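PDB 6MLT: hemolysin-related protein from Vibrio cholerae serotype O1, which is a secreted, calcium-binding protein of the biofilm matrix that probably binds carbohydrate and helps the biofilm adhere to surfaces. Local coordinates for residues A[182-187]-A[221-226]; A[237-242]-A[252-257]; A[273-278]-A[473-478]; A[96-101]-A[144-149]. All coordinates share one frame; numbering follows the deposited sequence.

Contact 1 of 4, residues A[182-187]-A[221-226]; sequences APSSIA and VWFSSV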
loop_
_atom_site.group_PDB
_atom_site.type_symbol
_atom_site.label_atom_id
_atom_site.label_comp_id
_atom_site.label_asym_id
_atom_site.label_seq_id
_atom_site.Cartn_x
_atom_site.Cartn_y
_atom_site.Cartn_z
ATOM N N ALA A 182 -9.196 -10.093 -18.305
ATOM C CA ALA A 182 -9.264 -9.687 -16.910
ATOM C C ALA A 182 -9.302 -8.163 -16.846
ATOM O O ALA A 182 -8.371 -7.510 -17.336
ATOM C CB ALA A 182 -8.070 -10.232 -16.125
ATOM N N PRO A 183 -10.344 -7.548 -16.281
ATOM C CA PRO A 183 -10.335 -6.080 -16.191
ATOM C C PRO A 183 -9.201 -5.550 -15.341
ATOM O O PRO A 183 -8.775 -4.405 -15.544
ATOM C CB PRO A 183 -11.707 -5.740 -15.587
ATOM C CG PRO A 183 -12.187 -6.996 -14.940
ATOM C CD PRO A 183 -11.581 -8.135 -15.736
ATOM N N SER A 184 -8.686 -6.356 -14.413
ATOM C CA SER A 184 -7.685 -5.933 -13.449
ATOM C C SER A 184 -6.597 -6.981 -13.281
ATOM O O SER A 184 -6.889 -8.168 -13.098
ATOM C CB SER A 184 -8.322 -5.692 -12.073
ATOM O OG SER A 184 -7.317 -5.523 -11.096
ATOM N N SER A 185 -5.349 -6.524 -13.273
ATOM C CA SER A 185 -4.199 -7.351 -12.933
ATOM C C SER A 185 -3.302 -6.578 -11.978
ATOM O O SER A 185 -3.125 -5.370 -12.139
ATOM C CB SER A 185 -3.378 -7.744 -14.181
ATOM O OG SER A 185 -4.197 -8.254 -15.216
ATOM N N ILE A 186 -2.730 -7.273 -10.987
ATOM C CA ILE A 186 -1.692 -6.700 -10.138
ATOM C C ILE A 186 -0.611 -7.749 -9.910
ATOM O O ILE A 186 -0.813 -8.943 -10.133
ATOM C CB ILE A 186 -2.228 -6.190 -8.778
ATOM C CG1 ILE A 186 -2.785 -7.340 -7.929
ATOM C CG2 ILE A 186 -3.301 -5.129 -8.988
ATOM C CD1 ILE A 186 -2.906 -6.978 -6.447
ATOM N N ALA A 187 0.547 -7.289 -9.439
ATOM C CA ALA A 187 1.662 -8.173 -9.131
ATOM C C ALA A 187 2.122 -7.957 -7.696
ATOM O O ALA A 187 2.199 -6.817 -7.227
ATOM C CB ALA A 187 2.836 -7.941 -10.080
ATOM N N VAL A 221 -13.986 -11.287 -11.296
ATOM C CA VAL A 221 -13.301 -10.572 -10.226
ATOM C C VAL A 221 -12.631 -9.351 -10.838
ATOM O O VAL A 221 -11.831 -9.474 -11.774
ATOM C CB VAL A 221 -12.272 -11.466 -9.519
ATOM C CG1 VAL A 221 -11.557 -10.692 -8.433
ATOM C CG2 VAL A 221 -12.941 -12.707 -8.937
ATOM N N TRP A 222 -12.951 -8.179 -10.311
ATOM C CA TRP A 222 -12.460 -6.914 -10.840
ATOM C C TRP A 222 -11.235 -6.490 -10.025
ATOM O O TRP A 222 -10.337 -7.322 -9.850
ATOM C CB TRP A 222 -13.608 -5.905 -10.878
ATOM C CG TRP A 222 -14.461 -6.045 -12.099
ATOM C CD1 TRP A 222 -15.267 -7.094 -12.422
ATOM C CD2 TRP A 222 -14.589 -5.094 -13.163
ATOM N NE1 TRP A 222 -15.890 -6.857 -13.624
ATOM C CE2 TRP A 222 -15.494 -5.633 -14.096
ATOM C CE3 TRP A 222 -14.025 -3.840 -13.416
ATOM C CZ2 TRP A 222 -15.850 -4.963 -15.265
ATOM C CZ3 TRP A 222 -14.385 -3.172 -14.578
ATOM C CH2 TRP A 222 -15.284 -3.734 -15.484
ATOM N N PHE A 223 -11.157 -5.266 -9.515
ATOM C CA PHE A 223 -9.906 -4.751 -8.991
ATOM C C PHE A 223 -9.613 -5.308 -7.607
ATOM O O PHE A 223 -10.512 -5.695 -6.850
ATOM C CB PHE A 223 -9.941 -3.223 -8.964
ATOM C CG PHE A 223 -10.043 -2.614 -10.334
ATOM C CD1 PHE A 223 -8.919 -2.499 -11.131
ATOM C CD2 PHE A 223 -11.260 -2.187 -10.837
ATOM C CE1 PHE A 223 -9.009 -1.957 -12.403
ATOM C CE2 PHE A 223 -11.349 -1.648 -12.111
ATOM C CZ PHE A 223 -10.220 -1.532 -12.887
ATOM N N SER A 224 -8.326 -5.357 -7.291
ATOM C CA SER A 224 -7.843 -5.900 -6.044
ATOM C C SER A 224 -6.838 -4.937 -5.435
ATOM O O SER A 224 -6.314 -4.035 -6.099
ATOM C CB SER A 224 -7.203 -7.281 -6.254
ATOM O OG SER A 224 -6.098 -7.186 -7.135
ATOM N N SER A 225 -6.612 -5.137 -4.144
ATOM C CA SER A 225 -5.648 -4.404 -3.345
ATOM C C SER A 225 -4.854 -5.419 -2.540
ATOM O O SER A 225 -5.380 -6.463 -2.152
ATOM C CB SER A 225 -6.339 -3.424 -2.374
ATOM O OG SER A 225 -7.202 -2.525 -3.046
ATOM N N VAL A 226 -3.593 -5.105 -2.270
ATOM C CA VAL A 226 -2.772 -5.910 -1.377
ATOM C C VAL A 226 -2.455 -5.059 -0.160
ATOM O O VAL A 226 -2.226 -3.850 -0.278
ATOM C CB VAL A 226 -1.494 -6.422 -2.076
ATOM C CG1 VAL A 226 -0.634 -5.273 -2.557
ATOM C CG2 VAL A 226 -0.710 -7.337 -1.154
HETATM O O HOH W 1 -9.707 -8.897 -13.330
HETATM O O HOH W 2 -6.482 -7.967 -9.847
HETATM O O HOH W 3 -8.545 -9.368 -10.383
#

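Contact 2 of 4, residues A[237-242]-A[252-257]; sequences LVVSVP and EIAVLE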
loop_
_atom_site.group_PDB
_atom_site.type_symbol
_atom_site.label_atom_id
_atom_site.label_comp_id
_atom_site.label_asym_id
_atom_site.label_seq_id
_atom_site.Cartn_x
_atom_site.Cartn_y
_atom_site.Cartn_z
ATOM N N LEU A 237 -4.993 -10.093 0.332
ATOM C CA LEU A 237 -5.511 -9.630 -0.944
ATOM C C LEU A 237 -6.988 -9.297 -0.775
ATOM O O LEU A 237 -7.759 -10.130 -0.292
ATOM C CB LEU A 237 -5.313 -10.715 -2.002
ATOM C CG LEU A 237 -5.470 -10.396 -3.479
ATOM C CD1 LEU A 237 -4.449 -9.364 -3.935
ATOM C CD2 LEU A 237 -5.324 -11.689 -4.277
ATOM N N VAL A 238 -7.372 -8.078 -1.144
ATOM C CA VAL A 238 -8.768 -7.646 -1.122
ATOM C C VAL A 238 -9.287 -7.661 -2.551
ATOM O O VAL A 238 -8.657 -7.085 -3.443
ATOM C CB VAL A 238 -8.912 -6.240 -0.512
ATOM C CG1 VAL A 238 -10.382 -5.898 -0.331
ATOM C CG2 VAL A 238 -8.175 -6.155 0.812
ATOM N N VAL A 239 -10.442 -8.295 -2.770
ATOM C CA VAL A 239 -10.996 -8.450 -4.111
ATOM C C VAL A 239 -12.466 -8.046 -4.116
ATOM O O VAL A 239 -13.185 -8.232 -3.128
ATOM C CB VAL A 239 -10.835 -9.895 -4.630
ATOM C CG1 VAL A 239 -9.368 -10.303 -4.637
ATOM C CG2 VAL A 239 -11.655 -10.875 -3.791
ATOM N N SER A 240 -12.914 -7.519 -5.258
ATOM C CA SER A 240 -14.294 -7.090 -5.471
ATOM C C SER A 240 -14.892 -7.825 -6.663
ATOM O O SER A 240 -14.260 -7.918 -7.721
ATOM C CB SER A 240 -14.374 -5.575 -5.724
ATOM O OG SER A 240 -14.101 -4.820 -4.556
ATOM N N VAL A 241 -16.113 -8.325 -6.493
ATOM C CA VAL A 241 -16.907 -8.896 -7.579
ATOM C C VAL A 241 -18.158 -8.037 -7.726
ATOM O O VAL A 241 -19.049 -8.111 -6.868
ATOM C CB VAL A 241 -17.278 -10.360 -7.296
ATOM C CG1 VAL A 241 -18.120 -10.931 -8.434
ATOM C CG2 VAL A 241 -16.024 -11.196 -7.080
ATOM N N PRO A 242 -18.280 -7.216 -8.767
ATOM C CA PRO A 242 -19.432 -6.303 -8.841
ATOM C C PRO A 242 -20.709 -6.958 -9.333
ATOM O O PRO A 242 -21.809 -6.556 -8.942
ATOM C CB PRO A 242 -18.955 -5.219 -9.817
ATOM C CG PRO A 242 -17.908 -5.881 -10.653
ATOM C CD PRO A 242 -17.241 -6.888 -9.759
ATOM N N GLU A 252 -19.672 -9.560 -4.284
ATOM C CA GLU A 252 -19.053 -9.729 -2.979
ATOM C C GLU A 252 -17.836 -8.826 -2.865
ATOM O O GLU A 252 -17.321 -8.298 -3.856
ATOM C CB GLU A 252 -18.647 -11.185 -2.732
ATOM C CG GLU A 252 -17.516 -11.688 -3.614
ATOM C CD GLU A 252 -17.150 -13.128 -3.299
ATOM O OE1 GLU A 252 -17.746 -14.048 -3.899
ATOM O OE2 GLU A 252 -16.280 -13.339 -2.429
ATOM N N ILE A 253 -17.417 -8.632 -1.621
ATOM C CA ILE A 253 -16.084 -8.156 -1.286
ATOM C C ILE A 253 -15.456 -9.217 -0.397
ATOM O O ILE A 253 -16.136 -9.801 0.457
ATOM C CB ILE A 253 -16.104 -6.787 -0.579
ATOM C CG1 ILE A 253 -14.672 -6.351 -0.270
ATOM C CG2 ILE A 253 -16.928 -6.852 0.702
ATOM C CD1 ILE A 253 -14.445 -4.879 -0.382
ATOM N N ALA A 254 -14.177 -9.495 -0.612
ATOM C CA ALA A 254 -13.543 -10.580 0.119
ATOM C C ALA A 254 -12.091 -10.232 0.391
ATOM O O ALA A 254 -11.455 -9.491 -0.363
ATOM C CB ALA A 254 -13.636 -11.905 -0.646
ATOM N N VAL A 255 -11.583 -10.766 1.492
ATOM C CA VAL A 255 -10.167 -10.697 1.828
ATOM C C VAL A 255 -9.624 -12.112 1.767
ATOM O O VAL A 255 -10.128 -13.012 2.455
ATOM C CB VAL A 255 -9.934 -10.075 3.209
ATOM C CG1 VAL A 255 -8.450 -10.094 3.555
ATOM C CG2 VAL A 255 -10.474 -8.652 3.244
ATOM N N LEU A 256 -8.597 -12.304 0.953
ATOM C CA LEU A 256 -7.963 -13.597 0.772
ATOM C C LEU A 256 -6.575 -13.578 1.396
ATOM O O LEU A 256 -5.891 -12.551 1.397
ATOM C CB LEU A 256 -7.841 -13.945 -0.709
ATOM C CG LEU A 256 -9.110 -13.793 -1.546
ATOM C CD1 LEU A 256 -8.811 -14.103 -2.995
ATOM C CD2 LEU A 256 -10.205 -14.693 -1.011
ATOM N N GLU A 257 -6.173 -14.725 1.933
ATOM C CA GLU A 257 -4.809 -14.935 2.379
ATOM C C GLU A 257 -3.905 -15.176 1.170
ATOM O O GLU A 257 -4.367 -15.369 0.043
ATOM C CB GLU A 257 -4.739 -16.120 3.340
ATOM C CG GLU A 257 -5.732 -16.060 4.503
ATOM C CD GLU A 257 -5.385 -14.996 5.532
ATOM O OE1 GLU A 257 -4.308 -14.376 5.417
ATOM O OE2 GLU A 257 -6.192 -14.784 6.466
HETATM O O HOH W 4 -17.177 -5.472 -3.852
#

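Contact 3 of 4, residues A[273-278]-A[473-478]; sequences GGSVQA and SGKIGV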
loop_
_atom_site.group_PDB
_atom_site.type_symbol
_atom_site.label_atom_id
_atom_site.label_comp_id
_atom_site.label_asym_id
_atom_site.label_seq_id
_atom_site.Cartn_x
_atom_site.Cartn_y
_atom_site.Cartn_z
ATOM N N GLY A 273 -22.833 -4.936 -5.587
ATOM C CA GLY A 273 -21.879 -4.363 -6.500
ATOM C C GLY A 273 -20.545 -4.074 -5.831
ATOM O O GLY A 273 -20.215 -4.593 -4.759
ATOM N N GLY A 274 -19.776 -3.209 -6.488
ATOM C CA GLY A 274 -18.438 -2.873 -6.048
ATOM C C GLY A 274 -17.377 -3.499 -6.934
ATOM O O GLY A 274 -17.335 -4.727 -7.074
ATOM N N SER A 275 -16.524 -2.673 -7.554
ATOM C CA SER A 275 -15.464 -3.167 -8.426
ATOM C C SER A 275 -14.061 -2.905 -7.902
ATOM O O SER A 275 -13.111 -3.518 -8.405
ATOM C CB SER A 275 -15.562 -2.531 -9.821
ATOM O OG SER A 275 -14.980 -1.232 -9.834
ATOM N N VAL A 276 -13.902 -2.008 -6.928
ATOM C CA VAL A 276 -12.584 -1.526 -6.534
ATOM C C VAL A 276 -12.682 -1.015 -5.107
ATOM O O VAL A 276 -13.755 -0.610 -4.650
ATOM C CB VAL A 276 -12.080 -0.429 -7.509
ATOM C CG1 VAL A 276 -12.980 0.799 -7.450
ATOM C CG2 VAL A 276 -10.631 -0.041 -7.210
ATOM N N GLN A 277 -11.556 -1.061 -4.394
ATOM C CA GLN A 277 -11.467 -0.599 -3.022
ATOM C C GLN A 277 -10.226 0.258 -2.851
ATOM O O GLN A 277 -9.290 0.203 -3.654
ATOM C CB GLN A 277 -11.370 -1.758 -2.013
ATOM C CG GLN A 277 -11.853 -3.090 -2.504
ATOM C CD GLN A 277 -10.926 -3.747 -3.536
ATOM O OE1 GLN A 277 -9.728 -3.477 -3.596
ATOM N NE2 GLN A 277 -11.496 -4.604 -4.356
ATOM N N ALA A 278 -10.241 1.048 -1.783
ATOM C CA ALA A 278 -9.047 1.661 -1.225
ATOM C C ALA A 278 -8.816 1.060 0.154
ATOM O O ALA A 278 -9.773 0.766 0.878
ATOM C CB ALA A 278 -9.183 3.189 -1.140
ATOM N N SER A 473 -24.118 2.110 -12.434
ATOM C CA SER A 473 -22.867 1.398 -12.676
ATOM C C SER A 473 -22.603 0.343 -11.612
ATOM O O SER A 473 -22.407 -0.834 -11.932
ATOM C CB SER A 473 -21.706 2.395 -12.742
ATOM O OG SER A 473 -20.454 1.808 -12.401
ATOM N N GLY A 474 -22.598 0.753 -10.347
ATOM C CA GLY A 474 -22.216 -0.142 -9.276
ATOM C C GLY A 474 -20.739 -0.455 -9.221
ATOM O O GLY A 474 -20.346 -1.382 -8.506
ATOM N N LYS A 475 -19.906 0.281 -9.958
ATOM C CA LYS A 475 -18.469 0.036 -9.976
ATOM C C LYS A 475 -17.639 1.258 -9.614
ATOM O O LYS A 475 -16.406 1.173 -9.629
ATOM C CB LYS A 475 -18.034 -0.473 -11.359
ATOM C CG LYS A 475 -18.735 -1.757 -11.812
ATOM C CD LYS A 475 -18.134 -2.292 -13.113
ATOM C CE LYS A 475 -18.861 -3.526 -13.625
ATOM N NZ LYS A 475 -20.276 -3.241 -13.988
ATOM N N ILE A 476 -18.272 2.383 -9.267
ATOM C CA ILE A 476 -17.537 3.636 -9.149
ATOM C C ILE A 476 -16.418 3.502 -8.120
ATOM O O ILE A 476 -16.530 2.778 -7.122
ATOM C CB ILE A 476 -18.480 4.801 -8.796
ATOM C CG1 ILE A 476 -17.743 6.148 -8.850
ATOM C CG2 ILE A 476 -19.107 4.603 -7.411
ATOM C CD1 ILE A 476 -17.237 6.536 -10.247
ATOM N N GLY A 477 -15.322 4.200 -8.378
ATOM C CA GLY A 477 -14.137 4.065 -7.564
ATOM C C GLY A 477 -14.101 5.019 -6.381
ATOM O O GLY A 477 -14.926 5.920 -6.244
ATOM N N VAL A 478 -13.111 4.779 -5.527
ATOM C CA VAL A 478 -12.794 5.620 -4.384
ATOM C C VAL A 478 -11.277 5.707 -4.298
ATOM O O VAL A 478 -10.553 4.885 -4.864
ATOM C CB VAL A 478 -13.368 5.056 -3.067
ATOM C CG1 VAL A 478 -14.891 5.035 -3.113
ATOM C CG2 VAL A 478 -12.826 3.656 -2.804
HETATM O O HOH W 5 -16.736 0.050 -6.749
HETATM O O HOH W 6 -15.099 1.821 -4.815
#

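Contact 4 of 4, residues A[96-101]-A[144-149]; sequences ARYAPA and RSVGDI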
loop_
_atom_site.group_PDB
_atom_site.type_symbol
_atom_site.label_atom_id
_atom_site.label_comp_id
_atom_site.label_asym_id
_atom_site.label_seq_id
_atom_site.Cartn_x
_atom_site.Cartn_y
_atom_site.Cartn_z
ATOM N N ALA A 96 -11.624 4.496 -23.604
ATOM C CA ALA A 96 -11.991 5.617 -22.748
ATOM C C ALA A 96 -12.460 5.184 -21.367
ATOM O O ALA A 96 -12.700 6.045 -20.515
ATOM C CB ALA A 96 -13.083 6.456 -23.423
ATOM N N ARG A 97 -12.582 3.877 -21.115
ATOM C CA ARG A 97 -13.094 3.382 -19.844
ATOM C C ARG A 97 -12.004 3.025 -18.846
ATOM O O ARG A 97 -12.295 2.919 -17.650
ATOM C CB ARG A 97 -13.974 2.144 -20.073
ATOM C CG ARG A 97 -15.186 2.405 -20.956
ATOM C CD ARG A 97 -15.802 1.114 -21.465
ATOM N NE ARG A 97 -14.970 0.501 -22.493
ATOM C CZ ARG A 97 -15.353 -0.512 -23.259
ATOM N NH1 ARG A 97 -16.561 -1.043 -23.110
ATOM N NH2 ARG A 97 -14.528 -0.990 -24.178
ATOM N N TYR A 98 -10.771 2.830 -19.301
ATOM C CA TYR A 98 -9.668 2.429 -18.440
ATOM C C TYR A 98 -8.556 3.463 -18.517
ATOM O O TYR A 98 -8.188 3.914 -19.608
ATOM C CB TYR A 98 -9.125 1.053 -18.835
ATOM C CG TYR A 98 -10.113 -0.083 -18.660
ATOM C CD1 TYR A 98 -10.191 -0.782 -17.462
ATOM C CD2 TYR A 98 -10.956 -0.465 -19.700
ATOM C CE1 TYR A 98 -11.082 -1.828 -17.300
ATOM C CE2 TYR A 98 -11.854 -1.511 -19.549
ATOM C CZ TYR A 98 -11.910 -2.188 -18.343
ATOM O OH TYR A 98 -12.791 -3.223 -18.168
ATOM N N ALA A 99 -8.026 3.838 -17.367
ATOM C CA ALA A 99 -6.894 4.741 -17.360
ATOM C C ALA A 99 -5.686 4.054 -17.991
ATOM O O ALA A 99 -5.460 2.862 -17.763
ATOM C CB ALA A 99 -6.549 5.174 -15.937
ATOM N N PRO A 100 -4.900 4.766 -18.789
ATOM C CA PRO A 100 -3.605 4.220 -19.211
ATOM C C PRO A 100 -2.643 4.144 -18.038
ATOM O O PRO A 100 -3.015 4.470 -16.907
ATOM C CB PRO A 100 -3.126 5.210 -20.283
ATOM C CG PRO A 100 -3.864 6.452 -20.036
ATOM C CD PRO A 100 -5.159 6.097 -19.362
ATOM N N ALA A 101 -1.421 3.684 -18.288
ATOM C CA ALA A 101 -0.381 3.599 -17.273
ATOM C C ALA A 101 0.882 4.243 -17.821
ATOM O O ALA A 101 1.136 4.202 -19.026
ATOM C CB ALA A 101 -0.085 2.155 -16.875
ATOM N N ARG A 144 -11.794 -8.222 -25.538
ATOM C CA ARG A 144 -11.050 -9.132 -24.673
ATOM C C ARG A 144 -9.609 -8.690 -24.431
ATOM O O ARG A 144 -8.934 -9.278 -23.577
ATOM C CB ARG A 144 -11.055 -10.539 -25.267
ATOM N N SER A 145 -9.129 -7.667 -25.138
ATOM C CA SER A 145 -7.761 -7.182 -24.983
ATOM C C SER A 145 -7.692 -5.836 -24.273
ATOM O O SER A 145 -6.622 -5.221 -24.236
ATOM C CB SER A 145 -7.083 -7.075 -26.350
ATOM O OG SER A 145 -7.609 -5.985 -27.106
ATOM N N VAL A 146 -8.802 -5.371 -23.711
ATOM C CA VAL A 146 -8.912 -4.038 -23.137
ATOM C C VAL A 146 -9.190 -4.167 -21.646
ATOM O O VAL A 146 -10.150 -4.831 -21.239
ATOM C CB VAL A 146 -10.020 -3.222 -23.827
ATOM C CG1 VAL A 146 -10.250 -1.896 -23.120
ATOM C CG2 VAL A 146 -9.663 -2.990 -25.293
ATOM N N GLY A 147 -8.364 -3.512 -20.842
ATOM C CA GLY A 147 -8.610 -3.443 -19.416
ATOM C C GLY A 147 -7.565 -2.590 -18.739
ATOM O O GLY A 147 -6.894 -1.777 -19.379
ATOM N N ASP A 148 -7.428 -2.779 -17.434
ATOM C CA ASP A 148 -6.407 -2.055 -16.700
ATOM C C ASP A 148 -5.022 -2.515 -17.133
ATOM O O ASP A 148 -4.826 -3.646 -17.594
ATOM C CB ASP A 148 -6.586 -2.257 -15.195
ATOM C CG ASP A 148 -5.683 -1.349 -14.361
ATOM O OD1 ASP A 148 -5.238 -0.302 -14.884
ATOM O OD2 ASP A 148 -5.421 -1.681 -13.180
ATOM N N ILE A 149 -4.060 -1.608 -17.005
ATOM C CA ILE A 149 -2.656 -1.902 -17.249
ATOM C C ILE A 149 -1.876 -1.501 -16.008
ATOM O O ILE A 149 -2.042 -0.387 -15.498
ATOM C CB ILE A 149 -2.128 -1.160 -18.490
ATOM C CG1 ILE A 149 -2.864 -1.655 -19.740
ATOM C CG2 ILE A 149 -0.632 -1.357 -18.626
ATOM C CD1 ILE A 149 -2.532 -0.894 -21.000
HETATM O O HOH W 7 -5.264 0.540 -19.557
HETATM O O HOH W 8 -6.860 1.400 -16.013
HETATM O O HOH W 9 -3.605 2.182 -15.159
#

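Contact 1 of 4, residues A[182-187]-A[221-226]
Pro183 lies over one face of the Trp222 indole, its CG 3.6 Å from the centroid of the five-membered ring and 12° off the ring normal, a CH-pi contact. The proline ring and the indole cross at about a right angle, and Pro183 CB lies 3.7 Å from CE3 of Trp222. Next along, Ser184 CB comes obliquely to the Phe223 ring and approaches its CD1 to 3.4 Å. The Ser184 hydroxyl, anti to its own nitrogen (chi1 169°), receives a water that also bonds Ser224 OG. The chain of Ile186 points at the same Ser224 from the other segment, CD1 resting 3.3 Å from OG.

The remaining polar links are indirect too: one water accepts from Ser184 N and donates 2.7 Å to Val221 O, while another donates to Trp222 O and more weakly to Ser184 O. These segments lead into strands 185-188 and 224-227, the first strands of neighbouring four-stranded sheets, consistent with successive blades of a beta-propeller. The junction illustrates how two blades can meet through ring and methyl packing while bridging water, not direct bonding, links the polar atoms of these two segments.

Contact 2 of 4, residues A[237-242]-A[252-257]
Leu237 and Leu256 open the pairing of two antiparallel strands, 237-241 and 252-256, whose axes, over these segments, approach to 4.6 Å. Six backbone hydrogen bonds join them, two for each of the pairs Leu237-Leu256, Val239-Ala254 and Val241-Glu252. Among them, Val241 N to Glu252 O is nearly straight, with 178° at the hydrogen. Val238-Val255 and Ser240-Ile253 are the non-hydrogen-bonded pairs in between; weaker CA-H...O contacts supplement the bonds, as from Val238 CA to Ala254 O (3.3 Å).

Apolar packing divides between the two faces. On one, Val239 CG2 meets Ala254 CB at 3.9 Å, and the Val239 and Leu256 side chains cross at about a right angle, CG1 of the valine touching CD1 of the leucine. Val241 CG2 lies 3.8 Å from the aliphatic CG of Glu252. On the other face, Val238 touches both Ile253 and Val255 through its separate methyls.

The polar groups look elsewhere. Glu252 forms a salt bridge with Arg265 and a hydrogen bond with Tyr215, which together hold both carboxylate oxygens, and Ser240 OG bonds Gln277. A water donates to Glu252 O and bonds Ser240 OG weakly.

The hairpin forms the middle of a four-stranded antiparallel sheet, flanked by strands 224-227 and 262-266, and Val238, Ile253 and Val255 pack on Ile445 of strand 443-448 in the next sheet.

Contact 3 of 4, residues A[273-278]-A[473-478]
The end-to-end directions of 273-278 and 474-478 differ by 7°, and the two backbones are pinned near their start by Gly274 N donating to Gly474 O at 2.8 Å. They join two sheets of the beta-propeller: 273-278 enters strand 277-279, while the loop 473-478 runs up to strand 478-481. The long insertion between the segments contains the beta-prism lectin domain, and the contact thus brings together parts of the propeller that are far apart in sequence.

Ser275 supplies the second direct bond. Its OG sits between the backbone N and carbonyl carbon (chi1 81°), from where it donates to a lone pair of Lys475 O at 2.8 Å, in the carbonyl plane. The same side chain lies alongside the start of Lys475, CB to CB 3.6 Å, and the lysine CG and CD continue past Ser275 CB before the end of the chain leads away. Two waters extend the polar seam: one accepts from Ser275 N and donates to Ile476 O, and the other donates to Val276 O and Ile476 O. The loop is shaped locally by an ST turn, in which Ser473 OG accepts from Lys475 N.

Farther along, contact becomes apolar. Ala278 CB meets Val478 CG2 at 4.0 Å, and Val276, which also packs on Tyr576 and Arg604, sets its CG1 3.5 Å from Gly477 CA, directly against the glycine backbone.

Contact 4 of 4, residues A[96-101]-A[144-149]
Tyr98 lays its ring over Gly147, whose CA stands 3.5 Å from the ring centroid and only 4° off the normal, a CH-pi contact centred on the face. The ring covers the backbone of this glycine, including the peptide that follows: Tyr98 CD1 lies 3.4 Å from Gly147 C. A chi1 of -64° swings the ring away from its own carbonyl carbon and over Gly147. At another part of the ring, CG1 of Val146 approaches obliquely, 3.8 Å from Tyr98 CD2. Arg97 reaches close to the same valine but spends its charge on Asp95, with which it forms a salt bridge.

At the far end of the contact, Ala101 CB packs on Ile149, 3.5 Å from its carbonyl O and 4.0 Å from its CG2. Between these two apolar patches lies a watery stretch. One water donates to both Ala99 O and Gly147 O. A second donates to Ala99 O and, at 2.6 Å, to Asp148 OD1, and a third spans Pro100 O and that same carboxylate oxygen. Asp148 OD1 also accepts a weak bond from Ile149 N.

The two loops lead into strands 101-103 and 150-152, which begin neighbouring sheets, the pattern expected of consecutive propeller blades. Trp521 meets the Tyr98 ring from elsewhere in the chain. Direct packing at both ends and water in the middle imply a junction whose polar atoms are linked indirectly: Asp148 OD1 and the backbone carbonyls of Ala99, Pro100 and Gly147 are reached by bridging waters rather than by direct bonds between the two segments.

Overall arrangement
All four contacts are buried, and none is a surface contact, but they differ in what they join. Contact 2 lies within one sheet and relies on regular backbone bonding; contacts 1, 3 and 4 join neighbouring sheets through side-chain packing and water, with direct bonds between segments in contact 3 alone of these. Contact 1 is the hub. It shares a sheet with contact 2, where Ser225 O probably bonds Val238 N; it reaches contact 3 through Phe223 N and Ser275 O, and contact 4 through Pro183 O and Asp148 N. Gln277 of contact 3 further links Ser225 and Ser240. Contact 4 touches neither contact 2 nor contact 3, their nearest atoms being about 9 and 7 Å away.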